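Local coordinates for peptidoglycan glycosyltransferase (Atopobium parvulum, PDB 4OVD), which is a penicillin-binding protein, pairing a dimerisation domain with a penicillin-binding transpeptidase-type domain built round a five-stranded antiparallel sheet, at residues A[517-520]-A[521-524]; A[544-547]-A[548-552]. One frame throughout, in Å; residues are numbered along the deposited sequence.

Contact 1. Residues A[517-520]-A[521-524]; sequences IVNP and SESD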
ATOM      1  N   ILE A 517       8.152   8.623  -2.457  1.00 35.68           N
ATOM      2  CA  ILE A 517       8.745   8.870  -1.172  1.00 37.35           C
ATOM      3  C   ILE A 517       9.132  10.335  -1.219  1.00 38.67           C
ATOM      4  O   ILE A 517       9.801  10.768  -2.156  1.00 35.95           O
ATOM      5  CB  ILE A 517      10.013   7.995  -1.034  1.00 39.23           C
ATOM      6  CG1 ILE A 517       9.656   6.515  -1.183  1.00 41.40           C
ATOM      7  CG2 ILE A 517      10.687   8.237   0.303  1.00 40.06           C
ATOM      8  CD1 ILE A 517      10.782   5.548  -1.561  1.00 42.30           C
ATOM      9  N   VAL A 518       8.688  11.106  -0.240  1.00 38.76           N
ATOM     10  CA  VAL A 518       8.976  12.533  -0.195  1.00 42.35           C
ATOM     11  C   VAL A 518      10.186  12.734   0.744  1.00 45.22           C
ATOM     12  O   VAL A 518      10.221  12.128   1.801  1.00 43.60           O
ATOM     13  CB  VAL A 518       7.753  13.328   0.321  1.00 45.36           C
ATOM     14  CG1 VAL A 518       8.002  14.814   0.208  1.00 49.93           C
ATOM     15  CG2 VAL A 518       6.500  12.980  -0.458  1.00 48.98           C
ATOM     16  N   ASN A 519      11.171  13.548   0.323  1.00 47.18           N
ATOM     17  CA  ASN A 519      12.389  13.840   1.073  1.00 40.15           C
ATOM     18  C   ASN A 519      12.840  12.589   1.738  1.00 44.43           C
ATOM     19  O   ASN A 519      12.743  12.438   2.984  1.00 45.11           O
ATOM     20  CB  ASN A 519      12.150  14.950   2.076  1.00 44.71           C
ATOM     21  CG  ASN A 519      11.869  16.276   1.395  1.00 52.27           C
ATOM     22  OD1 ASN A 519      11.956  16.383   0.181  1.00 47.01           O
ATOM     23  ND2 ASN A 519      11.544  17.305   2.180  1.00 56.20           N
ATOM     24  N   PRO A 520      13.286  11.642   0.904  1.00 42.65           N
ATOM     25  CA  PRO A 520      13.715  10.326   1.320  1.00 45.46           C
ATOM     26  C   PRO A 520      14.785  10.331   2.421  1.00 55.57           C
ATOM     27  O   PRO A 520      14.803   9.409   3.230  1.00 51.47           O
ATOM     28  CB  PRO A 520      14.254   9.730   0.032  1.00 41.98           C
ATOM     29  CG  PRO A 520      13.547  10.496  -1.042  1.00 41.01           C
ATOM     30  CD  PRO A 520      13.576  11.864  -0.527  1.00 40.80           C
ATOM     31  N   SER A 521      15.623  11.375   2.464  1.00 56.75           N
ATOM     32  CA  SER A 521      16.628  11.508   3.498  1.00 57.21           C
ATOM     33  C   SER A 521      16.000  11.853   4.858  1.00 57.93           C
ATOM     34  O   SER A 521      16.673  11.775   5.853  1.00 57.86           O
ATOM     35  CB  SER A 521      17.678  12.566   3.090  1.00 69.01           C
ATOM     36  OG  SER A 521      17.103  13.869   2.855  1.00 68.52           O
ATOM     37  N   GLU A 522      14.731  12.261   4.910  1.00 60.92           N
ATOM     38  CA  GLU A 522      14.047  12.577   6.195  1.00 56.41           C
ATOM     39  C   GLU A 522      13.257  11.403   6.783  1.00 61.17           C
ATOM     40  O   GLU A 522      12.872  11.468   7.935  1.00 56.53           O
ATOM     41  CB  GLU A 522      13.141  13.817   6.071  1.00 66.33           C
ATOM     42  CG  GLU A 522      13.923  15.091   5.714  1.00 79.32           C
ATOM     43  CD  GLU A 522      13.096  16.387   5.761  1.00 93.60           C
ATOM     44  OE1 GLU A 522      11.940  16.372   6.257  1.00100.97           O
ATOM     45  OE2 GLU A 522      13.629  17.446   5.325  1.00 99.92           O
ATOM     46  N   SER A 523      12.953  10.384   5.972  1.00 55.22           N
ATOM     47  CA  SER A 523      12.310   9.149   6.410  1.00 57.48           C
ATOM     48  C   SER A 523      10.956   9.377   7.068  1.00 59.10           C
ATOM     49  O   SER A 523      10.599   8.710   8.026  1.00 58.87           O
ATOM     50  CB  SER A 523      13.239   8.374   7.377  1.00 62.07           C
ATOM     51  OG  SER A 523      14.510   8.117   6.779  1.00 67.78           O
ATOM     52  N   ASP A 524      10.199  10.323   6.548  1.00 53.90           N
ATOM     53  CA  ASP A 524       8.945  10.624   7.155  1.00 52.98           C
ATOM     54  C   ASP A 524       7.731  10.396   6.292  1.00 50.65           C
ATOM     55  O   ASP A 524       6.650  10.330   6.851  1.00 52.06           O
ATOM     56  CB  ASP A 524       8.957  12.095   7.620  1.00 64.24           C
ATOM     57  CG  ASP A 524       9.898  12.345   8.828  1.00 58.87           C
ATOM     58  OD1 ASP A 524       9.834  11.562   9.788  1.00 69.68           O
ATOM     59  OD2 ASP A 524      10.643  13.348   8.825  1.00 72.28           O
TER
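Asn519 and Glu522 run side by side and point the same way, a pairing set up by a tight turn of the backbone between them. In both, the first torsion puts CG anti to the carbonyl carbon (chi1 -67° and -62°), so both side chains leave the backbone in a similar sense. The glutamate then stays extended, laying its CG 4.0 Å from Asn519 CB. Their flat ends are not stacked: amide and carboxylate planes differ by 61°, and Asn519 ND2 stays 3.8 Å from Glu522 OE2, a loose polar approach. The other end of that amide is committed, since Asn519 OD1 accepts a hydrogen bond from the backbone N of Thr486.

The main chain brings the two residues together. Glu522 N donates to Asn519 O at 2.8 Å, reaching the oxygen from above the carbonyl plane, and Pro520 and Ser521 between them take the backbone angles of a type I turn. A weaker bond of 3.4 Å from Ser523 N to Pro520 O closes a second, overlapping turn. Here the two turns, with Ser523 in a left-handed conformation, form the loop of the beta-hairpin that joins antiparallel strands 510-518 and 525-532 of the transpeptidase domain's sheet.

Contact 2. Residues A[544-547]-A[548-552]; sequences VVFS and QFAKD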
ATOM      1  N   VAL A 544      -0.326  12.600 -10.849  1.00 39.86           N
ATOM      2  CA  VAL A 544      -0.896  13.951 -10.629  1.00 39.70           C
ATOM      3  C   VAL A 544      -1.583  14.037  -9.276  1.00 47.75           C
ATOM      4  O   VAL A 544      -1.396  15.004  -8.519  1.00 40.14           O
ATOM      5  CB  VAL A 544      -1.875  14.338 -11.751  1.00 42.22           C
ATOM      6  CG1 VAL A 544      -2.610  15.634 -11.439  1.00 46.42           C
ATOM      7  CG2 VAL A 544      -1.148  14.478 -13.067  1.00 42.93           C
ATOM      8  N   VAL A 545      -2.337  12.989  -8.933  1.00 38.91           N
ATOM      9  CA  VAL A 545      -2.999  12.931  -7.661  1.00 37.23           C
ATOM     10  C   VAL A 545      -1.958  12.912  -6.555  1.00 36.54           C
ATOM     11  O   VAL A 545      -2.107  13.588  -5.550  1.00 41.62           O
ATOM     12  CB  VAL A 545      -3.899  11.666  -7.558  1.00 40.92           C
ATOM     13  CG1 VAL A 545      -4.486  11.535  -6.177  1.00 41.44           C
ATOM     14  CG2 VAL A 545      -4.994  11.688  -8.611  1.00 43.14           C
ATOM     15  N   PHE A 546      -0.901  12.155  -6.726  1.00 38.07           N
ATOM     16  CA  PHE A 546       0.163  12.109  -5.702  1.00 42.27           C
ATOM     17  C   PHE A 546       0.752  13.499  -5.409  1.00 38.31           C
ATOM     18  O   PHE A 546       0.984  13.855  -4.231  1.00 39.41           O
ATOM     19  CB  PHE A 546       1.292  11.176  -6.146  1.00 38.01           C
ATOM     20  CG  PHE A 546       2.556  11.271  -5.300  1.00 40.27           C
ATOM     21  CD1 PHE A 546       3.419  12.332  -5.449  1.00 35.78           C
ATOM     22  CD2 PHE A 546       2.903  10.256  -4.396  1.00 39.20           C
ATOM     23  CE1 PHE A 546       4.581  12.413  -4.704  1.00 40.95           C
ATOM     24  CE2 PHE A 546       4.080  10.315  -3.663  1.00 40.08           C
ATOM     25  CZ  PHE A 546       4.932  11.387  -3.822  1.00 42.77           C
ATOM     26  N   SER A 547       1.051  14.264  -6.456  1.00 40.42           N
ATOM     27  CA  SER A 547       1.667  15.571  -6.244  1.00 47.49           C
ATOM     28  C   SER A 547       0.849  16.444  -5.323  1.00 44.16           C
ATOM     29  O   SER A 547       1.414  17.088  -4.462  1.00 45.17           O
ATOM     30  CB  SER A 547       2.012  16.350  -7.542  1.00 52.37           C
ATOM     31  OG  SER A 547       0.887  16.527  -8.379  1.00 65.86           O
ATOM     32  N   GLN A 548      -0.465  16.455  -5.506  1.00 46.87           N
ATOM     33  CA  GLN A 548      -1.352  17.233  -4.662  1.00 49.59           C
ATOM     34  C   GLN A 548      -1.550  16.608  -3.273  1.00 51.79           C
ATOM     35  O   GLN A 548      -1.420  17.281  -2.251  1.00 51.44           O
ATOM     36  CB  GLN A 548      -2.699  17.455  -5.355  1.00 54.13           C
ATOM     37  CG  GLN A 548      -3.760  18.125  -4.463  1.00 66.43           C
ATOM     38  CD  GLN A 548      -3.407  19.516  -3.875  1.00 78.83           C
ATOM     39  OE1 GLN A 548      -4.139  20.030  -3.002  1.00 95.85           O
ATOM     40  NE2 GLN A 548      -2.331  20.133  -4.350  1.00 73.64           N
ATOM     41  N   PHE A 549      -1.793  15.306  -3.188  1.00 44.60           N
ATOM     42  CA  PHE A 549      -2.003  14.767  -1.902  1.00 41.97           C
ATOM     43  C   PHE A 549      -0.710  14.654  -1.039  1.00 43.16           C
ATOM     44  O   PHE A 549      -0.705  14.890   0.177  1.00 45.70           O
ATOM     45  CB  PHE A 549      -2.732  13.422  -2.003  1.00 40.02           C
ATOM     46  CG  PHE A 549      -2.919  12.791  -0.698  1.00 41.11           C
ATOM     47  CD1 PHE A 549      -3.885  13.255   0.165  1.00 45.20           C
ATOM     48  CD2 PHE A 549      -2.122  11.725  -0.312  1.00 46.73           C
ATOM     49  CE1 PHE A 549      -4.050  12.695   1.414  1.00 47.36           C
ATOM     50  CE2 PHE A 549      -2.263  11.172   0.930  1.00 43.22           C
ATOM     51  CZ  PHE A 549      -3.239  11.649   1.794  1.00 49.23           C
ATOM     52  N   ALA A 550       0.383  14.299  -1.646  1.00 38.80           N
ATOM     53  CA  ALA A 550       1.617  14.152  -0.868  1.00 46.27           C
ATOM     54  C   ALA A 550       2.086  15.511  -0.320  1.00 48.19           C
ATOM     55  O   ALA A 550       2.638  15.572   0.772  1.00 50.41           O
ATOM     56  CB  ALA A 550       2.696  13.496  -1.684  1.00 40.35           C
ATOM     57  N   LYS A 551       1.793  16.567  -1.068  1.00 47.17           N
ATOM     58  CA  LYS A 551       2.098  17.964  -0.701  1.00 50.28           C
ATOM     59  C   LYS A 551       1.310  18.271   0.550  1.00 56.32           C
ATOM     60  O   LYS A 551       1.893  18.660   1.579  1.00 53.93           O
ATOM     61  CB  LYS A 551       1.694  18.871  -1.877  1.00 51.00           C
ATOM     62  CG  LYS A 551       1.637  20.357  -1.645  1.00 61.95           C
ATOM     63  CD  LYS A 551       2.964  20.883  -1.192  1.00 67.87           C
ATOM     64  CE  LYS A 551       2.892  22.407  -1.149  1.00 71.63           C
ATOM     65  NZ  LYS A 551       4.103  22.974  -0.514  1.00 73.08           N
ATOM     66  N   ASP A 552      -0.011  18.045   0.481  1.00 58.98           N
ATOM     67  CA  ASP A 552      -0.884  18.232   1.646  1.00 58.55           C
ATOM     68  C   ASP A 552      -0.455  17.350   2.791  1.00 55.70           C
ATOM     69  O   ASP A 552      -0.559  17.751   3.916  1.00 52.71           O
ATOM     70  CB  ASP A 552      -2.335  17.892   1.330  1.00 65.70           C
ATOM     71  CG  ASP A 552      -2.940  18.834   0.321  1.00 66.80           C
ATOM     72  OD1 ASP A 552      -2.260  19.808  -0.062  1.00 66.44           O
ATOM     73  OD2 ASP A 552      -4.079  18.575  -0.104  1.00 64.79           O
TER
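Ala550 sits one helical turn beyond Phe546, its methyl over the face of the phenyl ring, and shows how a helix can pack against itself. Ala550 CB lies 3.8 Å from the ring centroid and 13° off the ring normal, a CH-pi contact aimed almost at the centre. Phe546 CG is anti to the backbone N (chi1 168°), which carries the ring slightly forward along the helix to meet that methyl. The same pair is joined by a 2.7 Å hydrogen bond from Ala550 N to Phe546 O.

Ser547, the next residue round the helix, has chi1 at 56°, and its OG folds back to donate to Val544 O at 2.7 Å; Arg479 O, of a neighbouring loop, is a weak secondary partner of the same hydroxyl. Its own carbonyl O receives a weak 3.5 Å bond from Lys551 N. Val544 O is shared, for Gln548 N reaches it too, weakly, at 3.5 Å. Gln548 CB lies 3.7 Å from Ser547 C and 3.9 Å from Val545 O, while the rest of the chain bends away. Phe549 N to Val545 O, at 2.9 Å, is shorter and nearly straight.

In the fold, Phe546 packs edge-to-face on Phe514 of strand 510-518, and Phe546, Phe549 and Ala550 all rest on Val527 of strand 525-532. Phe549 also reaches strand 248-253, and with Val545 and Gln548 it meets helix 225-242.

The two contacts differ in chemistry as they differ in place. Contact 1 is a surface turn, held mainly by backbone hydrogen bonds with polar side chains laid alongside. Contact 2 is partly buried within helix 542-556, where regular main-chain bonds are joined by an aromatic-methyl contact and a side-chain-to-backbone hydrogen bond. Both belong to the transpeptidase family region, and their centres lie about 15 Å apart. They meet at Val518, the last residue of strand 510-518: its CG2 is 4.0 Å from Ala550 CB and 4.0 Å from Phe546 CZ. The apolar side of the helix therefore packs on the sheet near the hairpin end.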